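Local atomic coordinates of ADP/ATP-dependent NAD(P)H-hydrate dehydratase (Bacillus subtilis, PDB entry 3RPZ), a protein that catalyses the ADP- or ATP-dependent dehydration of NAD(P)H hydrates, probably returning the damaged nicotinamide cofactors to their usable form. Residues Thr10-Leu18 / Leu271-Glu279. Numbering follows the deposited sequence. Where two conformers were deposited one is given.
Sequences TEEHVRATL and LPRVWKRFE
R15 reaches from helix 11-17 to the C-terminal end of helix 264-277, where its NH2 donates to the carbonyl O of R277 at 2.8 Å; NH1 adds a weak bond to the same oxygen. The first bond is bent, with an N-H...O angle of 135°, and the oxygen lies 26° out of the guanidinium plane. E11, one turn earlier, fixes the rotation of that plane: its OE2 takes both NE (2.9 Å) and NH2 of R15 in a side-on salt bridge, and NE comes in on the anti lone pair. In one of two modelled R277 conformers NH1 lies a long 4.0 Å from E11 OE2, so this third member of the network is doubtful; in that conformer the shared carboxylate probably offsets the closeness of the two arginines. An alanine in place of R15 would probably leave E11 without its main charge partner and the R277 carbonyl without these donors.

Beneath the network lies F278, the residue with most surface buried here. CG of E11, set anti to the backbone N (chi1 166°), meets the edge of its ring at CE1, 3.7 Å away, while V14 CG1 approaches obliquely near CD1. L18 spans two residues: CD1 packs 3.7 Å from F278 CB, and CD2 lies 3.8 Å from W275 NE1. A water donates to the carbonyl oxygens of R15 and F278, linking the backbones.

Y244 of helix 235-256 also touches E11 and V14, and W275 meets H260 of the second subunit. The contact joins the N-terminal helix 11-17 to the end of the last helix, 264-277, through an apolar patch bordered by the E11-R15 salt bridge.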
loop_
_atom_site.group_PDB
_atom_site.type_symbol
_atom_site.label_atom_id
_atom_site.label_comp_id
_atom_site.label_asym_id
_atom_site.label_seq_id
_atom_site.Cartn_x
_atom_site.Cartn_y
_atom_site.Cartn_z
ATOM N N THR A 10 -4.067 -22.327 -27.337
ATOM C CA THR A 10 -5.161 -21.399 -27.591
ATOM C C THR A 10 -6.139 -21.303 -26.445
ATOM O O THR A 10 -6.102 -22.064 -25.489
ATOM C CB THR A 10 -5.990 -21.867 -28.800
ATOM O OG1 THR A 10 -6.631 -23.090 -28.456
ATOM C CG2 THR A 10 -5.085 -22.058 -30.072
ATOM N N GLU A 11 -7.017 -20.323 -26.539
ATOM C CA GLU A 11 -8.085 -20.143 -25.564
ATOM C C GLU A 11 -8.864 -21.453 -25.317
ATOM O O GLU A 11 -9.207 -21.747 -24.185
ATOM C CB GLU A 11 -9.029 -19.026 -26.034
ATOM C CG GLU A 11 -10.334 -19.018 -25.269
ATOM C CD GLU A 11 -11.259 -17.864 -25.662
ATOM O OE1 GLU A 11 -10.902 -17.062 -26.549
ATOM O OE2 GLU A 11 -12.341 -17.812 -25.063
ATOM N N GLU A 12 -9.099 -22.216 -26.357
ATOM C CA GLU A 12 -9.791 -23.463 -26.223
ATOM C C GLU A 12 -9.024 -24.466 -25.330
ATOM O O GLU A 12 -9.613 -25.148 -24.528
ATOM C CB GLU A 12 -10.028 -24.018 -27.625
ATOM C CG GLU A 12 -10.990 -23.168 -28.503
ATOM C CD GLU A 12 -10.521 -21.748 -28.967
ATOM O OE1 GLU A 12 -9.322 -21.464 -29.202
ATOM O OE2 GLU A 12 -11.435 -20.904 -29.141
ATOM N N HIS A 13 -7.710 -24.524 -25.482
ATOM C CA HIS A 13 -6.888 -25.387 -24.677
ATOM C C HIS A 13 -6.875 -24.912 -23.220
ATOM O O HIS A 13 -6.900 -25.733 -22.305
ATOM C CB HIS A 13 -5.461 -25.442 -25.217
ATOM C CG HIS A 13 -5.342 -26.169 -26.513
ATOM N ND1 HIS A 13 -5.280 -25.547 -27.739
ATOM C CD2 HIS A 13 -5.198 -27.489 -26.746
ATOM C CE1 HIS A 13 -5.151 -26.478 -28.677
ATOM N NE2 HIS A 13 -5.111 -27.656 -28.114
ATOM N N VAL A 14 -6.808 -23.618 -23.003
ATOM C CA VAL A 14 -6.853 -23.032 -21.658
ATOM C C VAL A 14 -8.174 -23.396 -20.961
ATOM O O VAL A 14 -8.192 -23.936 -19.843
ATOM C CB VAL A 14 -6.678 -21.501 -21.722
ATOM C CG1 VAL A 14 -6.863 -20.859 -20.347
ATOM C CG2 VAL A 14 -5.301 -21.137 -22.269
ATOM N N ARG A 15 -9.277 -23.152 -21.664
ATOM C CA ARG A 15 -10.585 -23.415 -21.073
ATOM C C ARG A 15 -10.759 -24.893 -20.710
ATOM O O ARG A 15 -11.306 -25.204 -19.661
ATOM C CB ARG A 15 -11.723 -22.982 -21.991
ATOM C CG ARG A 15 -11.862 -21.561 -22.215
ATOM C CD ARG A 15 -13.140 -21.306 -23.040
ATOM N NE ARG A 15 -13.192 -19.880 -23.213
ATOM C CZ ARG A 15 -13.716 -19.055 -22.333
ATOM N NH1 ARG A 15 -14.361 -19.538 -21.256
ATOM N NH2 ARG A 15 -13.623 -17.749 -22.559
ATOM N N ALA A 16 -10.242 -25.780 -21.559
ATOM C CA ALA A 16 -10.344 -27.202 -21.352
ATOM C C ALA A 16 -9.496 -27.760 -20.214
ATOM O O ALA A 16 -9.743 -28.908 -19.760
ATOM C CB ALA A 16 -9.996 -27.882 -22.673
ATOM N N THR A 17 -8.455 -27.017 -19.810
ATOM C CA THR A 17 -7.476 -27.534 -18.867
ATOM C C THR A 17 -7.366 -26.781 -17.522
ATOM O O THR A 17 -6.742 -27.303 -16.595
ATOM C CB THR A 17 -6.058 -27.596 -19.486
ATOM O OG1 THR A 17 -5.638 -26.289 -19.856
ATOM C CG2 THR A 17 -6.010 -28.547 -20.684
ATOM N N LEU A 18 -7.980 -25.603 -17.390
ATOM C CA LEU A 18 -7.939 -24.887 -16.117
ATOM C C LEU A 18 -8.691 -25.723 -15.093
ATOM O O LEU A 18 -9.728 -26.329 -15.422
ATOM C CB LEU A 18 -8.555 -23.516 -16.240
ATOM C CG LEU A 18 -7.683 -22.441 -16.867
ATOM C CD1 LEU A 18 -8.504 -21.201 -17.109
ATOM C CD2 LEU A 18 -6.472 -22.121 -16.034
ATOM N N LEU A 271 -5.189 -10.509 -13.030
ATOM C CA LEU A 271 -5.402 -11.947 -13.221
ATOM C C LEU A 271 -6.745 -12.450 -12.683
ATOM O O LEU A 271 -7.376 -13.299 -13.299
ATOM C CB LEU A 271 -4.251 -12.737 -12.637
ATOM C CG LEU A 271 -4.288 -14.241 -12.764
ATOM C CD1 LEU A 271 -4.234 -14.683 -14.254
ATOM C CD2 LEU A 271 -3.089 -14.842 -12.016
ATOM N N PRO A 272 -7.182 -11.956 -11.513
ATOM C CA PRO A 272 -8.486 -12.490 -11.016
ATOM C C PRO A 272 -9.635 -12.401 -12.011
ATOM O O PRO A 272 -10.373 -13.362 -12.187
ATOM C CB PRO A 272 -8.727 -11.651 -9.753
ATOM C CG PRO A 272 -7.348 -11.381 -9.224
ATOM C CD PRO A 272 -6.556 -11.096 -10.510
ATOM N N ARG A 273 -9.756 -11.252 -12.678
ATOM C CA ARG A 273 -10.831 -11.028 -13.629
ATOM C C ARG A 273 -10.546 -11.743 -14.954
ATOM O O ARG A 273 -11.488 -12.269 -15.592
ATOM C CB ARG A 273 -11.075 -9.533 -13.848
ATOM C CG ARG A 273 -11.855 -8.881 -12.750
ATOM C CD ARG A 273 -12.167 -7.372 -13.053
ATOM N NE ARG A 273 -12.935 -6.810 -11.940
ATOM C CZ ARG A 273 -14.252 -6.862 -11.833
ATOM N NH1 ARG A 273 -14.987 -7.429 -12.788
ATOM N NH2 ARG A 273 -14.841 -6.337 -10.761
ATOM N N VAL A 274 -9.290 -11.745 -15.365
ATOM C CA VAL A 274 -8.930 -12.424 -16.602
ATOM C C VAL A 274 -9.160 -13.919 -16.498
ATOM O O VAL A 274 -9.797 -14.531 -17.364
ATOM C CB VAL A 274 -7.524 -12.075 -16.995
ATOM C CG1 VAL A 274 -6.998 -12.990 -18.116
ATOM C CG2 VAL A 274 -7.422 -10.596 -17.419
ATOM N N TRP A 275 -8.736 -14.538 -15.414
ATOM C CA TRP A 275 -8.905 -15.959 -15.242
ATOM C C TRP A 275 -10.393 -16.302 -15.223
ATOM O O TRP A 275 -10.808 -17.285 -15.823
ATOM C CB TRP A 275 -8.183 -16.398 -13.939
ATOM C CG TRP A 275 -8.058 -17.860 -13.647
ATOM C CD1 TRP A 275 -8.887 -18.876 -13.974
ATOM C CD2 TRP A 275 -6.974 -18.433 -12.940
ATOM N NE1 TRP A 275 -8.407 -20.088 -13.477
ATOM C CE2 TRP A 275 -7.218 -19.823 -12.847
ATOM C CE3 TRP A 275 -5.834 -17.899 -12.368
ATOM C CZ2 TRP A 275 -6.319 -20.688 -12.179
ATOM C CZ3 TRP A 275 -4.962 -18.750 -11.721
ATOM C CH2 TRP A 275 -5.220 -20.118 -11.632
ATOM N N LYS A 276 -11.247 -15.503 -14.595
ATOM C CA LYS A 276 -12.685 -15.765 -14.585
ATOM C C LYS A 276 -13.280 -15.898 -16.007
ATOM O O LYS A 276 -14.158 -16.702 -16.209
ATOM C CB LYS A 276 -13.386 -14.650 -13.833
ATOM C CG LYS A 276 -14.918 -14.719 -13.725
ATOM C CD LYS A 276 -15.361 -15.869 -12.782
ATOM C CE LYS A 276 -16.890 -16.000 -12.702
ATOM N NZ LYS A 276 -17.300 -17.098 -11.795
ATOM N N ARG A 277 -12.757 -15.117 -16.934
ATOM C CA ARG A 277 -13.223 -15.106 -18.329
ATOM C C ARG A 277 -13.066 -16.446 -18.999
ATOM O O ARG A 277 -13.786 -16.763 -19.971
ATOM C CB ARG A 277 -12.439 -14.088 -19.152
ATOM C CG ARG A 277 -12.946 -13.969 -20.594
ATOM C CD ARG A 277 -12.502 -12.663 -21.203
ATOM N NE ARG A 277 -11.269 -12.792 -21.964
ATOM C CZ ARG A 277 -11.171 -13.456 -23.109
ATOM N NH1 ARG A 277 -12.222 -14.094 -23.604
ATOM N NH2 ARG A 277 -10.017 -13.507 -23.752
ATOM N N PHE A 278 -12.115 -17.232 -18.536
ATOM C CA PHE A 278 -11.775 -18.531 -19.138
ATOM C C PHE A 278 -12.380 -19.687 -18.381
ATOM O O PHE A 278 -12.106 -20.849 -18.686
ATOM C CB PHE A 278 -10.253 -18.682 -19.225
ATOM C CG PHE A 278 -9.623 -17.735 -20.170
ATOM C CD1 PHE A 278 -9.465 -18.071 -21.524
ATOM C CD2 PHE A 278 -9.197 -16.515 -19.780
ATOM C CE1 PHE A 278 -8.923 -17.187 -22.418
ATOM C CE2 PHE A 278 -8.619 -15.607 -20.691
ATOM C CZ PHE A 278 -8.485 -15.941 -22.012
ATOM N N GLU A 279 -13.256 -19.396 -17.405
ATOM C CA GLU A 279 -13.997 -20.398 -16.625
ATOM C C GLU A 279 -15.409 -20.594 -17.175
ATOM O O GLU A 279 -15.856 -19.833 -18.059
ATOM C CB GLU A 279 -14.013 -20.008 -15.122
ATOM C CG GLU A 279 -12.616 -20.091 -14.524
ATOM C CD GLU A 279 -12.554 -19.738 -12.995
ATOM O OE1 GLU A 279 -11.625 -20.227 -12.247
ATOM O OE2 GLU A 279 -13.483 -18.976 -12.547
ATOM O OXT GLU A 279 -16.085 -21.525 -16.711
HETATM O O HOH W 1 -12.434 -23.490 -17.868
#